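Long-range contact in monomethylamine corrinoid protein 1 (Methanosarcina barkeri, PDB 3EZX), which carries methyl groups on a corrinoid cofactor between the methyltransferases MtmB and MtbA in methanogenesis from methylamine: residues V135-V147 with L165-K179. Residues are numbered along the deposited sequence; the frame is centred on the assembly and turned at random.
Sequences VVEEAAKHKGEKV and LMDRLNEEKLRDSVK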
ATOM      1  N   VAL A 135     -16.787  -5.143  -0.982  1.00 36.25           N
ATOM      2  CA  VAL A 135     -16.321  -3.780  -0.757  1.00 35.13           C
ATOM      3  C   VAL A 135     -17.566  -2.906  -0.816  1.00 37.73           C
ATOM      4  O   VAL A 135     -17.725  -1.971  -0.030  1.00 39.98           O
ATOM      5  CB  VAL A 135     -15.316  -3.318  -1.848  1.00 34.17           C
ATOM      6  CG1 VAL A 135     -14.917  -1.870  -1.611  1.00 16.02           C
ATOM      7  CG2 VAL A 135     -14.076  -4.197  -1.828  1.00 29.09           C
ATOM      8  N   VAL A 136     -18.452  -3.233  -1.753  1.00 35.65           N
ATOM      9  CA  VAL A 136     -19.705  -2.508  -1.919  1.00 39.10           C
ATOM     10  C   VAL A 136     -20.581  -2.734  -0.691  1.00 36.64           C
ATOM     11  O   VAL A 136     -21.243  -1.816  -0.217  1.00 41.26           O
ATOM     12  CB  VAL A 136     -20.477  -2.982  -3.167  1.00 35.07           C
ATOM     13  CG1 VAL A 136     -21.815  -2.271  -3.253  1.00 47.21           C
ATOM     14  CG2 VAL A 136     -19.665  -2.703  -4.412  1.00 45.42           C
ATOM     15  N   GLU A 137     -20.584  -3.960  -0.179  1.00 40.63           N
ATOM     16  CA  GLU A 137     -21.380  -4.274   0.998  1.00 46.36           C
ATOM     17  C   GLU A 137     -20.856  -3.508   2.202  1.00 43.02           C
ATOM     18  O   GLU A 137     -21.631  -3.045   3.041  1.00 42.64           O
ATOM     19  CB  GLU A 137     -21.359  -5.782   1.280  1.00 37.71           C
ATOM     20  CG  GLU A 137     -22.408  -6.560   0.498  1.00 61.15           C
ATOM     21  CD  GLU A 137     -22.347  -8.059   0.740  1.00 70.03           C
ATOM     22  OE1 GLU A 137     -22.180  -8.471   1.909  1.00 79.55           O
ATOM     23  OE2 GLU A 137     -22.480  -8.825  -0.238  1.00 64.34           O
ATOM     24  N   GLU A 138     -19.537  -3.367   2.275  1.00 37.28           N
ATOM     25  CA  GLU A 138     -18.908  -2.656   3.379  1.00 38.90           C
ATOM     26  C   GLU A 138     -19.253  -1.174   3.292  1.00 41.28           C
ATOM     27  O   GLU A 138     -19.538  -0.533   4.306  1.00 36.05           O
ATOM     28  CB  GLU A 138     -17.391  -2.839   3.322  1.00 39.85           C
ATOM     29  CG  GLU A 138     -16.663  -2.479   4.608  1.00 49.12           C
ATOM     30  CD  GLU A 138     -17.112  -3.328   5.784  1.00 53.69           C
ATOM     31  OE1 GLU A 138     -17.412  -4.521   5.571  1.00 42.06           O
ATOM     32  OE2 GLU A 138     -17.153  -2.809   6.922  1.00 57.13           O
ATOM     33  N   ALA A 139     -19.235  -0.638   2.074  1.00 40.10           N
ATOM     34  CA  ALA A 139     -19.545   0.770   1.851  1.00 46.67           C
ATOM     35  C   ALA A 139     -21.004   1.074   2.181  1.00 49.01           C
ATOM     36  O   ALA A 139     -21.328   2.163   2.657  1.00 50.90           O
ATOM     37  CB  ALA A 139     -19.246   1.149   0.406  1.00 45.01           C
ATOM     38  N   ALA A 140     -21.879   0.106   1.923  1.00 46.58           N
ATOM     39  CA  ALA A 140     -23.306   0.254   2.187  1.00 46.96           C
ATOM     40  C   ALA A 140     -23.581   0.378   3.681  1.00 48.61           C
ATOM     41  O   ALA A 140     -24.371   1.217   4.106  1.00 58.35           O
ATOM     42  CB  ALA A 140     -24.070  -0.938   1.612  1.00 49.90           C
ATOM     43  N   LYS A 141     -22.927  -0.465   4.476  1.00 53.79           N
ATOM     44  CA  LYS A 141     -23.097  -0.451   5.926  1.00 59.00           C
ATOM     45  C   LYS A 141     -22.716   0.911   6.490  1.00 62.66           C
ATOM     46  O   LYS A 141     -23.164   1.290   7.570  1.00 66.78           O
ATOM     47  CB  LYS A 141     -22.214  -1.521   6.584  1.00 55.61           C
ATOM     48  CG  LYS A 141     -22.425  -2.940   6.073  1.00 65.38           C
ATOM     49  CD  LYS A 141     -21.391  -3.893   6.663  1.00 65.01           C
ATOM     50  CE  LYS A 141     -21.457  -5.268   6.012  1.00 77.05           C
ATOM     51  NZ  LYS A 141     -20.349  -6.160   6.464  1.00 79.15           N
ATOM     52  N   HIS A 142     -21.883   1.641   5.755  1.00 61.10           N
ATOM     53  CA  HIS A 142     -21.425   2.955   6.193  1.00 56.97           C
ATOM     54  C   HIS A 142     -21.940   4.086   5.305  1.00 53.14           C
ATOM     55  O   HIS A 142     -21.322   5.146   5.214  1.00 60.70           O
ATOM     56  CB  HIS A 142     -19.893   2.979   6.227  1.00 53.16           C
ATOM     57  CG  HIS A 142     -19.298   2.071   7.258  1.00 55.18           C
ATOM     58  ND1 HIS A 142     -19.378   2.326   8.609  1.00 52.93           N
ATOM     59  CD2 HIS A 142     -18.628   0.901   7.136  1.00 63.11           C
ATOM     60  CE1 HIS A 142     -18.782   1.353   9.276  1.00 51.35           C
ATOM     61  NE2 HIS A 142     -18.319   0.476   8.405  1.00 58.87           N
ATOM     62  N   LYS A 143     -23.076   3.863   4.657  1.00 45.23           N
ATOM     63  CA  LYS A 143     -23.649   4.875   3.782  1.00 54.83           C
ATOM     64  C   LYS A 143     -24.042   6.122   4.562  1.00 57.64           C
ATOM     65  O   LYS A 143     -24.650   6.034   5.631  1.00 52.45           O
ATOM     66  CB  LYS A 143     -24.879   4.319   3.058  1.00 56.39           C
ATOM     67  CG  LYS A 143     -25.453   5.251   1.997  1.00 51.43           C
ATOM     68  CD  LYS A 143     -26.627   4.597   1.283  1.00 48.86           C
ATOM     69  CE  LYS A 143     -27.070   5.405   0.075  1.00 61.20           C
ATOM     70  NZ  LYS A 143     -28.172   4.730  -0.665  1.00 69.39           N
ATOM     71  N   GLY A 144     -23.684   7.282   4.020  1.00 58.78           N
ATOM     72  CA  GLY A 144     -24.024   8.534   4.667  1.00 61.52           C
ATOM     73  C   GLY A 144     -22.913   9.172   5.475  1.00 60.26           C
ATOM     74  O   GLY A 144     -22.920  10.384   5.689  1.00 56.25           O
ATOM     75  N   GLU A 145     -21.958   8.369   5.930  1.00 59.84           N
ATOM     76  CA  GLU A 145     -20.862   8.912   6.717  1.00 62.86           C
ATOM     77  C   GLU A 145     -19.630   9.222   5.872  1.00 53.94           C
ATOM     78  O   GLU A 145     -19.646   9.065   4.654  1.00 50.85           O
ATOM     79  CB  GLU A 145     -20.511   7.960   7.868  1.00 65.76           C
ATOM     80  CG  GLU A 145     -20.217   6.532   7.464  1.00 71.87           C
ATOM     81  CD  GLU A 145     -20.213   5.586   8.655  1.00 76.84           C
ATOM     82  OE1 GLU A 145     -21.288   5.379   9.257  1.00 78.89           O
ATOM     83  OE2 GLU A 145     -19.136   5.053   8.992  1.00 80.47           O
ATOM     84  N   LYS A 146     -18.572   9.688   6.526  1.00 47.48           N
ATOM     85  CA  LYS A 146     -17.338  10.037   5.836  1.00 51.92           C
ATOM     86  C   LYS A 146     -16.603   8.751   5.473  1.00 54.87           C
ATOM     87  O   LYS A 146     -15.991   8.118   6.334  1.00 57.45           O
ATOM     88  CB  LYS A 146     -16.468  10.898   6.748  1.00 50.04           C
ATOM     89  CG  LYS A 146     -15.596  11.899   6.015  1.00 68.64           C
ATOM     90  CD  LYS A 146     -16.440  12.938   5.295  1.00 67.92           C
ATOM     91  CE  LYS A 146     -15.572  14.044   4.715  1.00 80.51           C
ATOM     92  NZ  LYS A 146     -16.377  15.069   3.994  1.00 88.95           N
ATOM     93  N   VAL A 147     -16.655   8.365   4.201  1.00 51.88           N
ATOM     94  CA  VAL A 147     -16.011   7.124   3.775  1.00 52.17           C
ATOM     95  C   VAL A 147     -15.071   7.255   2.581  1.00 52.38           C
ATOM     96  O   VAL A 147     -15.395   7.898   1.583  1.00 41.05           O
ATOM     97  CB  VAL A 147     -17.077   6.047   3.453  1.00 55.15           C
ATOM     98  CG1 VAL A 147     -16.423   4.794   2.901  1.00 51.00           C
ATOM     99  CG2 VAL A 147     -17.865   5.705   4.713  1.00 59.15           C
ATOM    100  N   LEU A 165     -15.867  -2.417  -9.998  1.00 42.74           N
ATOM    101  CA  LEU A 165     -16.181  -1.909  -8.671  1.00 42.81           C
ATOM    102  C   LEU A 165     -16.877  -0.554  -8.789  1.00 52.83           C
ATOM    103  O   LEU A 165     -17.993  -0.375  -8.292  1.00 56.72           O
ATOM    104  CB  LEU A 165     -14.900  -1.788  -7.840  1.00 32.88           C
ATOM    105  CG  LEU A 165     -14.965  -1.219  -6.418  1.00 26.86           C
ATOM    106  CD1 LEU A 165     -16.070  -1.892  -5.610  1.00 16.81           C
ATOM    107  CD2 LEU A 165     -13.608  -1.418  -5.749  1.00 27.14           C
ATOM    108  N   MET A 166     -16.227   0.398  -9.451  1.00 55.84           N
ATOM    109  CA  MET A 166     -16.816   1.719  -9.624  1.00 59.75           C
ATOM    110  C   MET A 166     -18.191   1.606 -10.274  1.00 58.85           C
ATOM    111  O   MET A 166     -19.135   2.285  -9.863  1.00 56.21           O
ATOM    112  CB  MET A 166     -15.906   2.613 -10.474  1.00 48.51           C
ATOM    113  CG  MET A 166     -14.651   3.057  -9.752  1.00 48.24           C
ATOM    114  SD  MET A 166     -15.019   3.758  -8.127  1.00 69.36           S
ATOM    115  CE  MET A 166     -14.923   5.503  -8.461  1.00 72.74           C
ATOM    116  N   ASP A 167     -18.308   0.744 -11.279  1.00 49.59           N
ATOM    117  CA  ASP A 167     -19.588   0.567 -11.951  1.00 59.76           C
ATOM    118  C   ASP A 167     -20.648   0.010 -11.003  1.00 59.80           C
ATOM    119  O   ASP A 167     -21.821   0.372 -11.100  1.00 61.92           O
ATOM    120  CB  ASP A 167     -19.449  -0.362 -13.163  1.00 66.64           C
ATOM    121  CG  ASP A 167     -18.560   0.218 -14.248  1.00 82.34           C
ATOM    122  OD1 ASP A 167     -18.627   1.444 -14.486  1.00 81.91           O
ATOM    123  OD2 ASP A 167     -17.806  -0.557 -14.876  1.00 91.40           O
ATOM    124  N   ARG A 168     -20.241  -0.863 -10.084  1.00 56.46           N
ATOM    125  CA  ARG A 168     -21.182  -1.457  -9.140  1.00 56.77           C
ATOM    126  C   ARG A 168     -21.588  -0.485  -8.044  1.00 54.92           C
ATOM    127  O   ARG A 168     -22.661  -0.619  -7.461  1.00 60.26           O
ATOM    128  CB  ARG A 168     -20.598  -2.727  -8.508  1.00 60.75           C
ATOM    129  CG  ARG A 168     -20.256  -3.826  -9.505  1.00 68.01           C
ATOM    130  CD  ARG A 168     -21.396  -4.072 -10.488  1.00 88.53           C
ATOM    131  NE  ARG A 168     -20.949  -3.957 -11.878  1.00 91.40           N
ATOM    132  CZ  ARG A 168     -21.756  -3.997 -12.936  1.00 91.40           C
ATOM    133  NH1 ARG A 168     -23.065  -4.149 -12.773  1.00 91.40           N
ATOM    134  NH2 ARG A 168     -21.253  -3.884 -14.160  1.00 91.40           N
ATOM    135  N   LEU A 169     -20.734   0.492  -7.761  1.00 54.35           N
ATOM    136  CA  LEU A 169     -21.046   1.474  -6.732  1.00 58.07           C
ATOM    137  C   LEU A 169     -22.148   2.395  -7.236  1.00 61.61           C
ATOM    138  O   LEU A 169     -22.945   2.912  -6.451  1.00 57.82           O
ATOM    139  CB  LEU A 169     -19.807   2.299  -6.369  1.00 53.89           C
ATOM    140  CG  LEU A 169     -18.628   1.575  -5.719  1.00 57.92           C
ATOM    141  CD1 LEU A 169     -17.578   2.596  -5.309  1.00 60.53           C
ATOM    142  CD2 LEU A 169     -19.103   0.793  -4.501  1.00 67.97           C
ATOM    143  N   ASN A 170     -22.184   2.595  -8.550  1.00 62.75           N
ATOM    144  CA  ASN A 170     -23.190   3.448  -9.173  1.00 69.15           C
ATOM    145  C   ASN A 170     -24.512   2.705  -9.326  1.00 68.03           C
ATOM    146  O   ASN A 170     -25.574   3.256  -9.041  1.00 67.61           O
ATOM    147  CB  ASN A 170     -22.684   3.940 -10.529  1.00 72.99           C
ATOM    148  CG  ASN A 170     -21.629   5.022 -10.393  1.00 79.80           C
ATOM    149  OD1 ASN A 170     -20.832   5.005  -9.458  1.00 87.66           O
ATOM    150  ND2 ASN A 170     -21.615   5.963 -11.330  1.00 76.11           N
ATOM    151  N   GLU A 171     -24.443   1.454  -9.770  1.00 70.89           N
ATOM    152  CA  GLU A 171     -25.638   0.632  -9.934  1.00 68.83           C
ATOM    153  C   GLU A 171     -26.387   0.585  -8.609  1.00 69.31           C
ATOM    154  O   GLU A 171     -27.597   0.363  -8.571  1.00 72.38           O
ATOM    155  CB  GLU A 171     -25.255  -0.793 -10.336  1.00 76.23           C
ATOM    156  CG  GLU A 171     -26.430  -1.760 -10.345  1.00 83.18           C
ATOM    157  CD  GLU A 171     -25.996  -3.212 -10.364  1.00 91.40           C
ATOM    158  OE1 GLU A 171     -25.336  -3.632 -11.339  1.00 90.77           O
ATOM    159  OE2 GLU A 171     -26.317  -3.936  -9.397  1.00 91.40           O
ATOM    160  N   GLU A 172     -25.649   0.785  -7.523  1.00 61.29           N
ATOM    161  CA  GLU A 172     -26.224   0.766  -6.188  1.00 57.24           C
ATOM    162  C   GLU A 172     -26.314   2.180  -5.648  1.00 53.71           C
ATOM    163  O   GLU A 172     -26.428   2.387  -4.440  1.00 55.07           O
ATOM    164  CB  GLU A 172     -25.367  -0.095  -5.259  1.00 59.86           C
ATOM    165  CG  GLU A 172     -25.301  -1.557  -5.668  1.00 65.52           C
ATOM    166  CD  GLU A 172     -26.643  -2.255  -5.558  1.00 69.52           C
ATOM    167  OE1 GLU A 172     -27.168  -2.354  -4.428  1.00 70.35           O
ATOM    168  OE2 GLU A 172     -27.172  -2.703  -6.599  1.00 75.04           O
ATOM    169  N   LYS A 173     -26.259   3.148  -6.558  1.00 54.89           N
ATOM    170  CA  LYS A 173     -26.339   4.561  -6.204  1.00 63.14           C
ATOM    171  C   LYS A 173     -25.751   4.781  -4.816  1.00 59.81           C
ATOM    172  O   LYS A 173     -26.439   5.208  -3.889  1.00 61.67           O
ATOM    173  CB  LYS A 173     -27.801   5.024  -6.255  1.00 65.92           C
ATOM    174  CG  LYS A 173     -28.488   4.709  -7.584  1.00 69.23           C
ATOM    175  CD  LYS A 173     -29.876   5.324  -7.681  1.00 85.39           C
ATOM    176  CE  LYS A 173     -30.512   5.028  -9.036  1.00 89.17           C
ATOM    177  NZ  LYS A 173     -31.810   5.738  -9.225  1.00 91.40           N
ATOM    178  N   LEU A 174     -24.463   4.476  -4.690  1.00 63.88           N
ATOM    179  CA  LEU A 174     -23.741   4.597  -3.429  1.00 54.32           C
ATOM    180  C   LEU A 174     -22.498   5.465  -3.639  1.00 49.33           C
ATOM    181  O   LEU A 174     -21.921   6.004  -2.690  1.00 35.21           O
ATOM    182  CB  LEU A 174     -23.334   3.197  -2.964  1.00 47.98           C
ATOM    183  CG  LEU A 174     -23.081   2.946  -1.480  1.00 60.94           C
ATOM    184  CD1 LEU A 174     -24.340   3.247  -0.695  1.00 56.92           C
ATOM    185  CD2 LEU A 174     -22.670   1.495  -1.275  1.00 68.87           C
ATOM    186  N   ARG A 175     -22.108   5.590  -4.903  1.00 51.23           N
ATOM    187  CA  ARG A 175     -20.942   6.358  -5.328  1.00 55.50           C
ATOM    188  C   ARG A 175     -20.746   7.728  -4.684  1.00 57.65           C
ATOM    189  O   ARG A 175     -19.959   7.884  -3.754  1.00 68.73           O
ATOM    190  CB  ARG A 175     -20.979   6.533  -6.848  1.00 57.26           C
ATOM    191  CG  ARG A 175     -19.825   7.344  -7.415  1.00 55.39           C
ATOM    192  CD  ARG A 175     -18.506   6.615  -7.250  1.00 57.93           C
ATOM    193  NE  ARG A 175     -17.395   7.387  -7.795  1.00 58.74           N
ATOM    194  CZ  ARG A 175     -16.846   8.439  -7.198  1.00 56.73           C
ATOM    195  NH1 ARG A 175     -17.295   8.859  -6.021  1.00 29.82           N
ATOM    196  NH2 ARG A 175     -15.849   9.080  -7.790  1.00 61.22           N
ATOM    197  N   ASP A 176     -21.463   8.716  -5.203  1.00 54.32           N
ATOM    198  CA  ASP A 176     -21.371  10.096  -4.740  1.00 60.80           C
ATOM    199  C   ASP A 176     -21.289  10.324  -3.231  1.00 55.21           C
ATOM    200  O   ASP A 176     -20.916  11.411  -2.790  1.00 59.82           O
ATOM    201  CB  ASP A 176     -22.533  10.897  -5.330  1.00 68.35           C
ATOM    202  CG  ASP A 176     -22.644  10.727  -6.838  1.00 75.31           C
ATOM    203  OD1 ASP A 176     -21.615  10.873  -7.535  1.00 74.42           O
ATOM    204  OD2 ASP A 176     -23.759  10.448  -7.326  1.00 82.02           O
ATOM    205  N   SER A 177     -21.626   9.313  -2.437  1.00 57.87           N
ATOM    206  CA  SER A 177     -21.561   9.451  -0.984  1.00 56.61           C
ATOM    207  C   SER A 177     -20.190   9.047  -0.434  1.00 57.39           C
ATOM    208  O   SER A 177     -19.902   9.264   0.744  1.00 60.63           O
ATOM    209  CB  SER A 177     -22.661   8.617  -0.312  1.00 60.26           C
ATOM    210  OG  SER A 177     -22.474   7.229  -0.533  1.00 65.29           O
ATOM    211  N   VAL A 178     -19.348   8.461  -1.285  1.00 38.69           N
ATOM    212  CA  VAL A 178     -18.009   8.042  -0.875  1.00 51.40           C
ATOM    213  C   VAL A 178     -16.925   8.467  -1.868  1.00 53.87           C
ATOM    214  O   VAL A 178     -17.174   8.587  -3.068  1.00 55.21           O
ATOM    215  CB  VAL A 178     -17.913   6.505  -0.705  1.00 54.56           C
ATOM    216  CG1 VAL A 178     -18.969   6.021   0.272  1.00 62.82           C
ATOM    217  CG2 VAL A 178     -18.061   5.815  -2.058  1.00 50.94           C
ATOM    218  N   LYS A 179     -15.720   8.687  -1.354  1.00 47.33           N
ATOM    219  CA  LYS A 179     -14.578   9.082  -2.175  1.00 56.33           C
ATOM    220  C   LYS A 179     -13.758   7.823  -2.480  1.00 54.21           C
ATOM    221  O   LYS A 179     -13.572   6.977  -1.604  1.00 62.44           O
ATOM    222  CB  LYS A 179     -13.749  10.119  -1.409  1.00 55.90           C
ATOM    223  CG  LYS A 179     -13.465   9.695   0.021  1.00 60.19           C
ATOM    224  CD  LYS A 179     -13.264  10.867   0.972  1.00 48.25           C
ATOM    225  CE  LYS A 179     -13.075  10.340   2.393  1.00 48.39           C
ATOM    226  NZ  LYS A 179     -12.967  11.387   3.433  1.00 38.73           N
TER
HETATM  227  O   HOH W   1     -20.477   7.389   2.961  1.00 33.29           O
HETATM  228  O   HOH W   2     -20.467  11.241   2.811  1.00 66.65           O
HETATM  229  O   HOH W   3     -17.499  10.260   1.786  1.00 51.72           O
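V147 and K179 join the two segments through their backbones, while the one ring, the H142 imidazole, lies off the interface, with E138 OE2 and E145 OE1 of its own segment at its edge and in the ring plane. The carbonyl of V147 receives K179 N almost head-on at 3.1 Å (N-H...O angle 167°). This bond starts the pairing of two strands, and the K179 chain, extended beyond CG, runs on past the same carbonyl, its CE 3.5 Å from V147 O. NZ reaches the C-terminal carboxylate of M215 in a salt bridge, so an alanine here would probably leave that carboxylate without its mate and strip the methylenes from beside the V147 carbonyl, which would keep its backbone bond. A water accepts from V147 N and also lies 2.8 Å from S177 O. V147 and V178 lie side by side, V147 CB 3.7 Å from V178 CG1.

Between the helices the contact turns apolar. With CG anti to the backbone N (chi1 -156°), L174 spreads its methyls between helix 135-141 and K143: CD2 packs on A139 CB at 3.8 Å and also on A140, while CD1 lies 3.3 Å from CD of the outstretched K143. The V136 side chain slides past those of L169 and L165 in the opposite direction, its CG2 3.5 Å from L169 CD2 and 3.9 Å from L165 CD1.

The helix segments cross at -41°, and V135 and L165 both rest on F98 of strand 94-99. Two helices packed together over a parallel sheet, each leading into one of two neighbouring strands, exemplify the crossover connections of the Rossmann-like B12-binding domain.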